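PDB 1Y63: Lmaj004144AAA protein from Leishmania major, which probably transfers the terminal phosphate between nucleoside triphosphates and monophosphates, as an AK6-type adenylate kinase with ATPase activity, and here holds ADP. Local coordinates for residues K47-Y52 with L73-P78. Sequence-based numbering, arbitrary orientation.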
loop_
_atom_site.group_PDB
_atom_site.type_symbol
_atom_site.label_atom_id
_atom_site.label_comp_id
_atom_site.label_asym_id
_atom_site.label_seq_id
_atom_site.Cartn_x
_atom_site.Cartn_y
_atom_site.Cartn_z
ATOM N N LYS A 47 9.405 -9.342 6.747
ATOM C CA LYS A 47 9.738 -9.998 8.023
ATOM C C LYS A 47 10.006 -11.480 7.843
ATOM O O LYS A 47 11.024 -12.025 8.331
ATOM C CB LYS A 47 8.576 -9.832 9.015
ATOM C CG LYS A 47 8.782 -10.507 10.379
ATOM C CD LYS A 47 7.555 -10.318 11.282
ATOM C CE LYS A 47 7.579 -11.241 12.480
ATOM N NZ LYS A 47 8.713 -10.951 13.398
ATOM N N GLU A 48 9.077 -12.158 7.183
ATOM C CA GLU A 48 9.127 -13.620 7.103
ATOM C C GLU A 48 10.359 -14.120 6.357
ATOM O O GLU A 48 10.885 -15.174 6.661
ATOM C CB GLU A 48 7.878 -14.157 6.395
ATOM C CG GLU A 48 6.625 -14.120 7.251
ATOM C CD GLU A 48 5.324 -14.052 6.444
ATOM O OE1 GLU A 48 5.357 -14.237 5.209
ATOM O OE2 GLU A 48 4.256 -13.790 7.061
ATOM N N ASN A 49 10.787 -13.348 5.355
ATOM C CA ASN A 49 11.872 -13.756 4.487
ATOM C C ASN A 49 13.166 -13.008 4.731
ATOM O O ASN A 49 14.104 -13.148 3.940
ATOM C CB ASN A 49 11.445 -13.576 3.042
ATOM C CG ASN A 49 10.333 -14.510 2.644
ATOM O OD1 ASN A 49 10.587 -15.727 2.397
ATOM N ND2 ASN A 49 9.117 -14.010 2.598
ATOM N N HIS A 50 13.220 -12.216 5.802
ATOM C CA HIS A 50 14.415 -11.448 6.121
ATOM C C HIS A 50 14.855 -10.630 4.881
ATOM O O HIS A 50 16.036 -10.576 4.538
ATOM C CB HIS A 50 15.526 -12.412 6.645
ATOM C CG HIS A 50 16.377 -11.845 7.744
ATOM N ND1 HIS A 50 17.488 -11.065 7.499
ATOM C CD2 HIS A 50 16.311 -11.991 9.090
ATOM C CE1 HIS A 50 18.053 -10.732 8.646
ATOM N NE2 HIS A 50 17.358 -11.280 9.627
ATOM N N PHE A 51 13.899 -9.997 4.187
ATOM C CA PHE A 51 14.236 -9.133 3.040
ATOM C C PHE A 51 14.671 -7.761 3.566
ATOM O O PHE A 51 14.083 -6.726 3.225
ATOM C CB PHE A 51 13.055 -8.950 2.087
ATOM C CG PHE A 51 12.623 -10.198 1.350
ATOM C CD1 PHE A 51 13.546 -11.139 0.892
ATOM C CD2 PHE A 51 11.274 -10.391 1.082
ATOM C CE1 PHE A 51 13.126 -12.255 0.185
ATOM C CE2 PHE A 51 10.840 -11.492 0.360
ATOM C CZ PHE A 51 11.767 -12.431 -0.075
ATOM N N TYR A 52 15.685 -7.773 4.421
ATOM C CA TYR A 52 16.247 -6.534 4.995
ATOM C C TYR A 52 17.641 -6.824 5.500
ATOM O O TYR A 52 17.983 -7.976 5.715
ATOM C CB TYR A 52 15.371 -6.010 6.134
ATOM C CG TYR A 52 15.223 -6.960 7.311
ATOM C CD1 TYR A 52 16.157 -6.984 8.349
ATOM C CD2 TYR A 52 14.146 -7.822 7.393
ATOM C CE1 TYR A 52 16.013 -7.848 9.421
ATOM C CE2 TYR A 52 13.998 -8.681 8.457
ATOM C CZ TYR A 52 14.917 -8.684 9.469
ATOM O OH TYR A 52 14.734 -9.550 10.525
ATOM N N LEU A 73 11.245 -8.409 -4.738
ATOM C CA LEU A 73 10.608 -8.375 -6.055
ATOM C C LEU A 73 10.598 -9.726 -6.734
ATOM O O LEU A 73 9.594 -10.113 -7.341
ATOM C CB LEU A 73 11.273 -7.328 -6.947
ATOM C CG LEU A 73 11.249 -5.868 -6.460
ATOM C CD1 LEU A 73 11.905 -4.994 -7.513
ATOM C CD2 LEU A 73 9.901 -5.313 -6.138
ATOM N N ASP A 74 11.685 -10.489 -6.619
ATOM C CA ASP A 74 11.721 -11.808 -7.218
ATOM C C ASP A 74 10.680 -12.726 -6.572
ATOM O O ASP A 74 10.080 -13.565 -7.254
ATOM C CB ASP A 74 13.124 -12.436 -7.085
ATOM C CG ASP A 74 14.169 -11.793 -7.979
ATOM O OD1 ASP A 74 13.826 -11.050 -8.912
ATOM O OD2 ASP A 74 15.368 -12.068 -7.739
ATOM N N PHE A 75 10.490 -12.581 -5.253
ATOM C CA PHE A 75 9.494 -13.341 -4.507
ATOM C C PHE A 75 8.084 -12.989 -4.958
ATOM O O PHE A 75 7.226 -13.878 -5.146
ATOM C CB PHE A 75 9.672 -13.084 -3.003
ATOM C CG PHE A 75 8.815 -13.952 -2.136
ATOM C CD1 PHE A 75 7.501 -13.577 -1.850
ATOM C CD2 PHE A 75 9.329 -15.118 -1.582
ATOM C CE1 PHE A 75 6.695 -14.397 -1.045
ATOM C CE2 PHE A 75 8.520 -15.941 -0.753
ATOM C CZ PHE A 75 7.222 -15.566 -0.498
ATOM N N MET A 76 7.831 -11.690 -5.129
ATOM C CA MET A 76 6.496 -11.214 -5.500
ATOM C C MET A 76 6.130 -11.440 -6.970
ATOM O O MET A 76 4.966 -11.653 -7.296
ATOM C CB MET A 76 6.352 -9.730 -5.156
ATOM C CG MET A 76 6.342 -9.413 -3.696
ATOM S SD MET A 76 6.243 -7.650 -3.400
ATOM C CE MET A 76 4.568 -7.293 -3.997
ATOM N N GLU A 77 7.128 -11.411 -7.855
ATOM C CA GLU A 77 6.873 -11.474 -9.282
ATOM C C GLU A 77 5.882 -12.562 -9.708
ATOM O O GLU A 77 4.913 -12.254 -10.383
ATOM C CB GLU A 77 8.187 -11.577 -10.061
ATOM C CG GLU A 77 8.011 -11.784 -11.570
ATOM C CD GLU A 77 7.581 -10.536 -12.323
ATOM O OE1 GLU A 77 7.808 -9.401 -11.836
ATOM O OE2 GLU A 77 7.066 -10.704 -13.455
ATOM N N PRO A 78 6.132 -13.838 -9.351
ATOM C CA PRO A 78 5.172 -14.860 -9.796
ATOM C C PRO A 78 3.747 -14.650 -9.293
ATOM O O PRO A 78 2.799 -14.938 -10.039
ATOM C CB PRO A 78 5.772 -16.162 -9.258
ATOM C CG PRO A 78 6.654 -15.743 -8.146
ATOM C CD PRO A 78 7.246 -14.453 -8.601
#
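Asn-49 ND2 lies over one face of the Phe-75 ring, 3.9 Å from both Phe-75 CE2 and Phe-75 CZ, and is hydrogen-bonded to the carbonyl O of Leu-45. That bond ties the amide back to the last turn of helix 42-48. The nitrogen sits toward the rim of the ring rather than over its centre. Amide and ring planes are 52° apart, and Asn-49 OD1 also reaches Phe-75 CE2, at 3.8 Å. The amide therefore packs on the ring obliquely and is not stacked flat.

Phe-51 makes the second half of the contact. Its ring turns an edge to the face of Phe-75 in an offset edge-to-face pair. The centroids are 5.8 Å apart and the planes meet at 67°. The end of the Phe-51 ring reaches the root of the Phe-75 side chain, with Phe-51 CZ 3.7 Å from Phe-75 CB. Phe-75 has CG anti to its backbone N (chi1 -173°), which carries its ring out from helix 66-80 to meet both partners. Asn-49 CB lies 3.3 Å above the plane of the Phe-51 ring, over its centre, so the two residues from 47-52 also pack on each other.

A Schellman motif ends helix 42-48, with His-50 at positive phi as the C-prime residue. Phe-51 follows as the centre of an inverse gamma turn. Its CB points toward helix 66-80, where the side chain also touches Arg-71 and Leu-72. Phe-75 in turn touches Leu-45. The contact thus packs the turn ending helix 42-48 against helix 66-80. In sequence, both helices fall between strands 37-41 and 85-89 of this P-loop fold.

Across the two segments the cohesion is aromatic and van der Waals, while the bond to Leu-45, in helix 42-48, meets part of the amide's polar need.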